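Local coordinates for LpxE (Aquifex aeolicus, PDB 6EBU), which is a membrane-bound lipid A 1-phosphatase of the PAP2 family, which probably hydrolyses the 1-phosphate group of lipid A, at residues L29-F34 with R143-V148; K58-P63 with H122-H127; M69-L74 with T110-T115. The protein carries 1 engineered substitution. All blocks are in the same frame, centred on the assembly; numbering follows the deposited sequence.

Contact 1. Residues L29-F34 with R143-V148; sequences LLDVFF and RIYAGV. With BOG (octyl beta-D-glucopyranoside), chain F; BOG (octyl beta-D-glucopyranoside), chain C; SO4 (sulfate ion), chain B.
Tyr-145 belongs to the third signature motif of the PAP2 phosphatases, which includes Arg-143 and His-149. Its ring reaches out to Leu-30, Asp-31 and Phe-34 of helix 28-37. With CG anti to the backbone N (chi1 -176°), the phenol extends from the last turn of helix 126-145. Tyr-145 OH donates a very short hydrogen bond, 2.5 Å, to Asp-31 OD1, which lies at the ring edge. The carboxylate and ring planes are 56° apart. The same hydroxyl is also hydrogen-bonded to His-27 N, and Arg-26 makes a cation-pi contact with the ring. Phe-34 comes over one face, with its CD2 3.4 Å from Tyr-145 CD2 and the planes at 44°. Leu-30 CB sits 3.2 Å from Tyr-145 OH. Arg-143 points in a different direction, to a sulfate. Its NE and NH2 both bond sulfate O1, the NH2 at 3.0 Å, and Val-148 CG2 lies over the guanidinium. Lys-79, Arg-86, His-149 and Gly-108 N complete this site. The sulfate probably marks where a substrate phosphate binds. The Asp-31 bond and Phe-34 over one face are likely to limit the rotation of the Tyr-145 ring, two residues from Arg-143.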
# COMPACT_ATOMS: atom_id res chain seq x y z
N LEU A 29 -1.88 -3.87 21.35
CA LEU A 29 -1.03 -4.80 20.61
C LEU A 29 -1.12 -4.58 19.11
O LEU A 29 -0.13 -4.76 18.40
CB LEU A 29 -1.39 -6.24 20.96
CG LEU A 29 -1.06 -6.69 22.39
CD1 LEU A 29 -1.37 -8.16 22.56
CD2 LEU A 29 0.40 -6.40 22.70
N LEU A 30 -2.30 -4.20 18.61
CA LEU A 30 -2.42 -3.85 17.20
C LEU A 30 -1.65 -2.57 16.90
O LEU A 30 -1.03 -2.45 15.83
CB LEU A 30 -3.89 -3.70 16.82
CG LEU A 30 -4.61 -4.97 16.37
CD1 LEU A 30 -6.07 -4.67 16.06
CD2 LEU A 30 -3.91 -5.56 15.16
N ASP A 31 -1.67 -1.61 17.82
CA ASP A 31 -0.93 -0.37 17.64
C ASP A 31 0.56 -0.64 17.51
O ASP A 31 1.24 -0.05 16.66
CB ASP A 31 -1.19 0.59 18.80
CG ASP A 31 -2.61 1.12 18.83
OD1 ASP A 31 -3.37 0.86 17.87
OD2 ASP A 31 -2.96 1.81 19.80
N VAL A 32 1.09 -1.53 18.35
CA VAL A 32 2.52 -1.85 18.29
C VAL A 32 2.84 -2.63 17.02
O VAL A 32 3.81 -2.31 16.32
CB VAL A 32 2.95 -2.62 19.55
CG1 VAL A 32 4.39 -3.07 19.42
CG2 VAL A 32 2.77 -1.76 20.80
N PHE A 33 2.03 -3.64 16.71
CA PHE A 33 2.31 -4.47 15.54
C PHE A 33 2.33 -3.64 14.27
O PHE A 33 3.26 -3.76 13.46
CB PHE A 33 1.27 -5.59 15.43
CG PHE A 33 1.34 -6.35 14.13
CD1 PHE A 33 2.24 -7.40 13.97
CD2 PHE A 33 0.54 -6.00 13.05
CE1 PHE A 33 2.32 -8.09 12.78
CE2 PHE A 33 0.61 -6.68 11.86
CZ PHE A 33 1.51 -7.73 11.72
N PHE A 34 1.31 -2.80 14.07
CA PHE A 34 1.23 -2.04 12.83
C PHE A 34 2.26 -0.92 12.78
O PHE A 34 2.70 -0.53 11.69
CB PHE A 34 -0.18 -1.48 12.65
CG PHE A 34 -1.16 -2.48 12.11
CD1 PHE A 34 -0.83 -3.26 11.02
CD2 PHE A 34 -2.39 -2.66 12.72
CE1 PHE A 34 -1.72 -4.19 10.52
CE2 PHE A 34 -3.29 -3.59 12.23
CZ PHE A 34 -2.95 -4.36 11.13
N ARG A 143 -2.57 0.95 6.75
CA ARG A 143 -2.79 2.36 6.43
C ARG A 143 -4.12 2.85 6.97
O ARG A 143 -4.22 3.98 7.47
CB ARG A 143 -2.71 2.57 4.91
CG ARG A 143 -1.42 2.08 4.26
CD ARG A 143 -0.21 2.52 5.06
NE ARG A 143 0.23 3.86 4.70
CZ ARG A 143 0.98 4.63 5.48
NH1 ARG A 143 1.38 4.20 6.67
NH2 ARG A 143 1.34 5.85 5.07
N ILE A 144 -5.16 2.02 6.89
CA ILE A 144 -6.47 2.41 7.42
C ILE A 144 -6.45 2.39 8.94
O ILE A 144 -6.97 3.31 9.59
CB ILE A 144 -7.57 1.50 6.85
CG1 ILE A 144 -7.43 1.38 5.33
CG2 ILE A 144 -8.95 2.04 7.22
CD1 ILE A 144 -8.40 0.41 4.72
N TYR A 145 -5.85 1.36 9.53
CA TYR A 145 -5.77 1.28 10.98
C TYR A 145 -4.99 2.46 11.56
O TYR A 145 -5.33 2.95 12.65
CB TYR A 145 -5.13 -0.04 11.41
CG TYR A 145 -5.11 -0.23 12.91
CD1 TYR A 145 -6.18 -0.84 13.57
CD2 TYR A 145 -4.03 0.20 13.68
CE1 TYR A 145 -6.17 -1.00 14.94
CE2 TYR A 145 -4.02 0.04 15.04
CZ TYR A 145 -5.09 -0.56 15.67
OH TYR A 145 -5.08 -0.72 17.04
N ALA A 146 -3.96 2.92 10.86
CA ALA A 146 -3.20 4.08 11.32
C ALA A 146 -3.97 5.38 11.18
O ALA A 146 -3.51 6.40 11.71
CB ALA A 146 -1.88 4.17 10.55
N GLY A 147 -5.11 5.38 10.49
CA GLY A 147 -5.88 6.59 10.32
C GLY A 147 -5.36 7.54 9.27
O GLY A 147 -5.77 8.70 9.24
N VAL A 148 -4.46 7.09 8.39
CA VAL A 148 -3.87 7.96 7.38
C VAL A 148 -4.43 7.74 5.99
O VAL A 148 -4.08 8.49 5.07
CB VAL A 148 -2.33 7.81 7.35
CG1 VAL A 148 -1.74 8.11 8.72
CG2 VAL A 148 -1.94 6.41 6.89
O1 BOG F . 5.12 7.92 2.95
C1' BOG F . 5.40 6.53 3.11
C2' BOG F . 6.13 6.31 4.45
C3' BOG F . 5.82 4.88 4.99
C4' BOG F . 5.36 4.96 6.47
C5' BOG F . 4.39 6.16 6.66
C6' BOG F . 4.23 6.46 8.16
C7' BOG F . 5.42 7.27 8.67
C8' BOG F . 5.42 8.65 8.02
O1 BOG C . -2.00 -8.94 14.09
C1' BOG C . -1.43 -8.57 15.35
C2' BOG C . -2.31 -9.13 16.49
C3' BOG C . -1.64 -8.82 17.87
C4' BOG C . -1.81 -10.04 18.81
C5' BOG C . -1.59 -11.35 18.02
C6' BOG C . -1.08 -12.47 18.95
C7' BOG C . -1.22 -13.81 18.22
C8' BOG C . -0.69 -14.94 19.11
S SO4 B . 1.28 6.88 1.43
O1 SO4 B . 0.81 5.69 2.12
O2 SO4 B . 1.40 7.98 2.38
O3 SO4 B . 0.32 7.24 0.39
O4 SO4 B . 2.58 6.62 0.82

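Contact 2. Residues K58-P63 with H122-H127; sequences KEKVKP and HGEKLH
Lys-60 makes a salt bridge to Glu-124 and a hydrogen bond to the backbone of His-122. It lies at the N-terminal end of helix 61-82 of the PAP2 helical bundle. Its partners are in the turn that joins helix 108-121 to helix 126-145, where Lys-125 is the N-cap of the second helix. The contact is small, 110 Å² in all, and most of it is made by one lysine side chain.

The charged pair comes first. Lys-60 NZ is 3.2 Å from Glu-124 OE2, and the two side chains approach from opposite directions. The ammonium meets the anti side of the carboxylate, 17° out of its plane. Glu-124 OE2 has a second cationic partner in Arg-57 NE, which probably steadies its negative charge. Glu-59 OE2 is 5.6 Å from Glu-124 OE2, and these like charges do not touch.

The bond to the backbone is the second interaction. Lys-60 NZ donates to His-122 O at 3.0 Å, in the carbonyl plane and on a lone pair. A further, weak bond goes to Val-119 O in the last turn of helix 108-121. The positive charge therefore sits by carbonyls at the C-terminal end of that helix, a place likely to favour it. With an alanine here, Glu-124 would probably lose one of its cations and His-122 O this donor.

Apolar contact is slight. The lysine chain also packs on Leu-120 of helix 108-121. It bends at chi2 (62°) and again at chi4 (-62°), and the last bend turns NZ to its acceptors. Lys-60 CE lies 4.3 Å from His-122 CB.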
# COMPACT_ATOMS: atom_id res chain seq x y z
N LYS A 58 17.65 -13.20 -9.74
CA LYS A 58 18.03 -12.06 -10.57
C LYS A 58 17.05 -11.81 -11.71
O LYS A 58 16.91 -10.67 -12.17
CB LYS A 58 19.44 -12.28 -11.14
N GLU A 59 16.34 -12.85 -12.16
CA GLU A 59 15.35 -12.67 -13.21
C GLU A 59 14.20 -11.78 -12.78
O GLU A 59 13.48 -11.25 -13.64
CB GLU A 59 14.82 -14.03 -13.67
CG GLU A 59 14.11 -14.82 -12.58
CD GLU A 59 15.05 -15.72 -11.79
OE1 GLU A 59 16.28 -15.52 -11.87
OE2 GLU A 59 14.56 -16.63 -11.10
N LYS A 60 14.01 -11.58 -11.47
CA LYS A 60 12.93 -10.75 -10.96
C LYS A 60 13.34 -9.31 -10.73
O LYS A 60 12.48 -8.48 -10.40
CB LYS A 60 12.40 -11.34 -9.65
CG LYS A 60 10.98 -11.87 -9.72
CD LYS A 60 10.86 -13.02 -10.70
CE LYS A 60 9.48 -13.65 -10.64
NZ LYS A 60 9.19 -14.22 -9.30
N VAL A 61 14.62 -8.98 -10.90
CA VAL A 61 15.09 -7.63 -10.59
C VAL A 61 14.53 -6.63 -11.59
O VAL A 61 13.95 -5.61 -11.21
CB VAL A 61 16.62 -7.59 -10.55
CG1 VAL A 61 17.11 -6.16 -10.44
CG2 VAL A 61 17.14 -8.43 -9.39
N LYS A 62 14.69 -6.90 -12.89
CA LYS A 62 14.19 -5.98 -13.91
C LYS A 62 12.67 -5.83 -13.86
O LYS A 62 12.20 -4.68 -13.91
CB LYS A 62 14.67 -6.43 -15.29
N PRO A 63 11.87 -6.89 -13.78
CA PRO A 63 10.41 -6.68 -13.66
C PRO A 63 10.02 -5.84 -12.46
O PRO A 63 9.13 -4.99 -12.56
CB PRO A 63 9.85 -8.10 -13.56
CG PRO A 63 10.87 -8.94 -14.24
CD PRO A 63 12.19 -8.33 -13.90
N HIS A 122 5.04 -14.34 -9.02
CA HIS A 122 4.94 -14.94 -10.34
C HIS A 122 5.86 -16.16 -10.46
O HIS A 122 7.06 -16.07 -10.20
CB HIS A 122 5.28 -13.91 -11.41
CG HIS A 122 5.11 -14.41 -12.81
ND1 HIS A 122 6.08 -15.13 -13.48
CD2 HIS A 122 4.07 -14.30 -13.68
CE1 HIS A 122 5.65 -15.44 -14.69
NE2 HIS A 122 4.43 -14.94 -14.83
N GLY A 123 5.27 -17.28 -10.87
CA GLY A 123 6.03 -18.50 -11.06
C GLY A 123 6.58 -19.12 -9.80
O GLY A 123 7.55 -19.89 -9.86
N GLU A 124 6.00 -18.82 -8.64
CA GLU A 124 6.48 -19.33 -7.37
C GLU A 124 5.45 -20.26 -6.75
O GLU A 124 4.31 -20.35 -7.19
CB GLU A 124 6.82 -18.18 -6.42
CG GLU A 124 7.72 -17.12 -7.04
CD GLU A 124 9.16 -17.58 -7.18
OE1 GLU A 124 9.59 -18.48 -6.42
OE2 GLU A 124 9.87 -17.04 -8.06
N LYS A 125 5.89 -20.97 -5.71
CA LYS A 125 5.02 -21.92 -5.03
C LYS A 125 3.88 -21.20 -4.32
O LYS A 125 3.94 -20.00 -4.03
CB LYS A 125 5.83 -22.76 -4.03
CG LYS A 125 6.95 -23.56 -4.68
CD LYS A 125 6.88 -25.03 -4.31
CE LYS A 125 7.99 -25.83 -5.00
NZ LYS A 125 7.51 -26.46 -6.26
N LEU A 126 2.82 -21.96 -4.03
CA LEU A 126 1.58 -21.37 -3.54
C LEU A 126 1.78 -20.68 -2.19
O LEU A 126 1.23 -19.59 -1.96
CB LEU A 126 0.50 -22.44 -3.44
CG LEU A 126 -0.92 -21.94 -3.20
CD1 LEU A 126 -1.29 -20.91 -4.26
CD2 LEU A 126 -1.90 -23.10 -3.22
N HIS A 127 2.54 -21.30 -1.28
CA HIS A 127 2.73 -20.70 0.03
C HIS A 127 3.53 -19.40 -0.05
O HIS A 127 3.38 -18.53 0.81
CB HIS A 127 3.40 -21.69 0.99
CG HIS A 127 4.69 -22.24 0.49
ND1 HIS A 127 5.92 -21.73 0.87
CD2 HIS A 127 4.96 -23.26 -0.36
CE1 HIS A 127 6.88 -22.41 0.28
NE2 HIS A 127 6.33 -23.35 -0.47

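Contact 3. Residues M69-L74 with T110-T115; sequences MLETVL and TAMAFT. Engineered in segment 69-74: Met-69 (natural residue Ile).
The helical segments 69-74 and 110-115 run nearly antiparallel, with 164° between their directions. Their axes approach to 9.7 Å. The backbones are nearest at Glu-71 and Ala-111, whose CA atoms are 6.6 Å apart.

Glu-71 carries the contact alone from its side. Its CG takes the crowded position between the backbone N and the carbonyl carbon (chi1 64°), and a bend at chi2 lays the carboxylate against helix 110-115. Glu-71 OE1 touches Ala-111 CB at 3.4 Å. Glu-71 OE2 lies 3.6 Å from Met-112 CB. Further back along the chain, Glu-71 CG meets Thr-115 OG1 at 3.4 Å.

The two segments belong to helices 61-82 and 108-121 of the PAP2 helical bundle. Helix 61-82 contains a predicted transmembrane span, and helix 108-121 begins at the Pro-Ser-Gly signature motif of the family. All four touching residues are buried. The carboxylate meets mainly aliphatic carbon across this interface, a setting likely to favour its neutral form.

Thr-115 OG1 donates back to Ala-111 O, one turn earlier, in a very short bond of 2.5 Å. This fixes the hydroxyl beside the CB and CG of Glu-71. Thr-115 also packs on Ala-67 and Ile-68 of helix 61-82. The far end of Met-112 leads away from Glu-71, and its side chain touches Ile-68 and Tyr-135.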
# COMPACT_ATOMS: atom_id res chain seq x y z
N MET A 69 8.78 1.60 -10.82
CA MET A 69 8.79 2.85 -11.57
C MET A 69 7.40 3.19 -12.08
O MET A 69 6.97 4.35 -12.01
CB MET A 69 9.77 2.75 -12.74
CG MET A 69 11.20 3.13 -12.41
SD MET A 69 12.27 2.96 -13.85
CE MET A 69 11.33 3.87 -15.08
N LEU A 70 6.68 2.20 -12.61
CA LEU A 70 5.34 2.44 -13.12
C LEU A 70 4.39 2.88 -12.01
O LEU A 70 3.71 3.91 -12.13
CB LEU A 70 4.80 1.18 -13.81
CG LEU A 70 5.41 0.78 -15.16
CD1 LEU A 70 4.86 -0.56 -15.62
CD2 LEU A 70 5.15 1.85 -16.21
N GLU A 71 4.33 2.12 -10.92
CA GLU A 71 3.39 2.45 -9.85
C GLU A 71 3.76 3.76 -9.17
O GLU A 71 2.88 4.55 -8.83
CB GLU A 71 3.31 1.31 -8.83
CG GLU A 71 4.59 1.02 -8.06
CD GLU A 71 4.65 1.74 -6.72
OE1 GLU A 71 3.66 2.42 -6.36
OE2 GLU A 71 5.69 1.63 -6.04
N THR A 72 5.06 4.03 -8.99
CA THR A 72 5.48 5.26 -8.34
C THR A 72 5.05 6.48 -9.14
O THR A 72 4.48 7.43 -8.59
CB THR A 72 7.00 5.27 -8.14
OG1 THR A 72 7.37 4.22 -7.24
CG2 THR A 72 7.45 6.61 -7.57
N VAL A 73 5.30 6.46 -10.45
CA VAL A 73 4.89 7.57 -11.30
C VAL A 73 3.37 7.75 -11.25
O VAL A 73 2.86 8.86 -11.07
CB VAL A 73 5.38 7.35 -12.74
CG1 VAL A 73 4.65 8.27 -13.71
CG2 VAL A 73 6.89 7.58 -12.82
N LEU A 74 2.64 6.64 -11.39
CA LEU A 74 1.19 6.70 -11.38
C LEU A 74 0.65 7.17 -10.03
O LEU A 74 -0.36 7.88 -9.98
CB LEU A 74 0.61 5.34 -11.75
CG LEU A 74 -0.91 5.20 -11.85
CD1 LEU A 74 -1.51 6.35 -12.64
CD2 LEU A 74 -1.28 3.86 -12.47
N THR A 110 0.52 0.87 -0.09
CA THR A 110 -0.26 -0.26 -0.59
C THR A 110 0.11 -0.60 -2.02
O THR A 110 0.26 -1.78 -2.37
CB THR A 110 -1.75 0.05 -0.47
OG1 THR A 110 -2.06 0.43 0.88
CG2 THR A 110 -2.59 -1.16 -0.85
N ALA A 111 0.29 0.41 -2.87
CA ALA A 111 0.64 0.17 -4.27
C ALA A 111 2.00 -0.53 -4.38
O ALA A 111 2.15 -1.49 -5.14
CB ALA A 111 0.64 1.49 -5.04
N MET A 112 2.99 -0.06 -3.62
CA MET A 112 4.31 -0.70 -3.65
C MET A 112 4.23 -2.13 -3.12
O MET A 112 4.83 -3.05 -3.71
CB MET A 112 5.31 0.12 -2.83
CG MET A 112 6.73 -0.42 -2.87
SD MET A 112 7.73 0.03 -1.43
CE MET A 112 7.07 -1.08 -0.20
N ALA A 113 3.51 -2.34 -2.02
CA ALA A 113 3.42 -3.67 -1.43
C ALA A 113 2.75 -4.66 -2.38
O ALA A 113 3.20 -5.80 -2.51
CB ALA A 113 2.68 -3.60 -0.10
N PHE A 114 1.69 -4.23 -3.05
CA PHE A 114 1.04 -5.11 -4.02
C PHE A 114 1.86 -5.24 -5.30
O PHE A 114 1.76 -6.26 -5.99
CB PHE A 114 -0.37 -4.60 -4.34
CG PHE A 114 -1.41 -5.09 -3.37
CD1 PHE A 114 -1.65 -4.41 -2.19
CD2 PHE A 114 -2.14 -6.24 -3.64
CE1 PHE A 114 -2.60 -4.87 -1.29
CE2 PHE A 114 -3.09 -6.70 -2.74
CZ PHE A 114 -3.32 -6.01 -1.57
N THR A 115 2.68 -4.23 -5.62
CA THR A 115 3.63 -4.37 -6.72
C THR A 115 4.68 -5.43 -6.39
O THR A 115 5.01 -6.28 -7.23
CB THR A 115 4.30 -3.03 -7.01
OG1 THR A 115 3.30 -2.04 -7.28
CG2 THR A 115 5.21 -3.15 -8.21

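Contact 3 is the buried one, about 8 Å from the centre of the chain. Contacts 1 and 2 are partly buried and lie on opposite sides of that centre, their own centres 29 Å apart. Contacts 2 and 3 share helix 61-82, and contacts 1 and 2 both use helix 126-145, at its two ends. The chemistry follows the place. Contact 2 joins a salt bridge and a backbone-carbonyl bond on one lysine, at a turn. Contact 3 sets a carboxylate against methyl and methylene groups between helices. Contact 1 mixes aromatic packing with a phenol-carboxylate bond; Arg-143 reaches the sulfate, well away from that bond. Contacts 1 and 3 touch, where Arg-143 CG packs on Thr-110 OG1 at 3.8 Å.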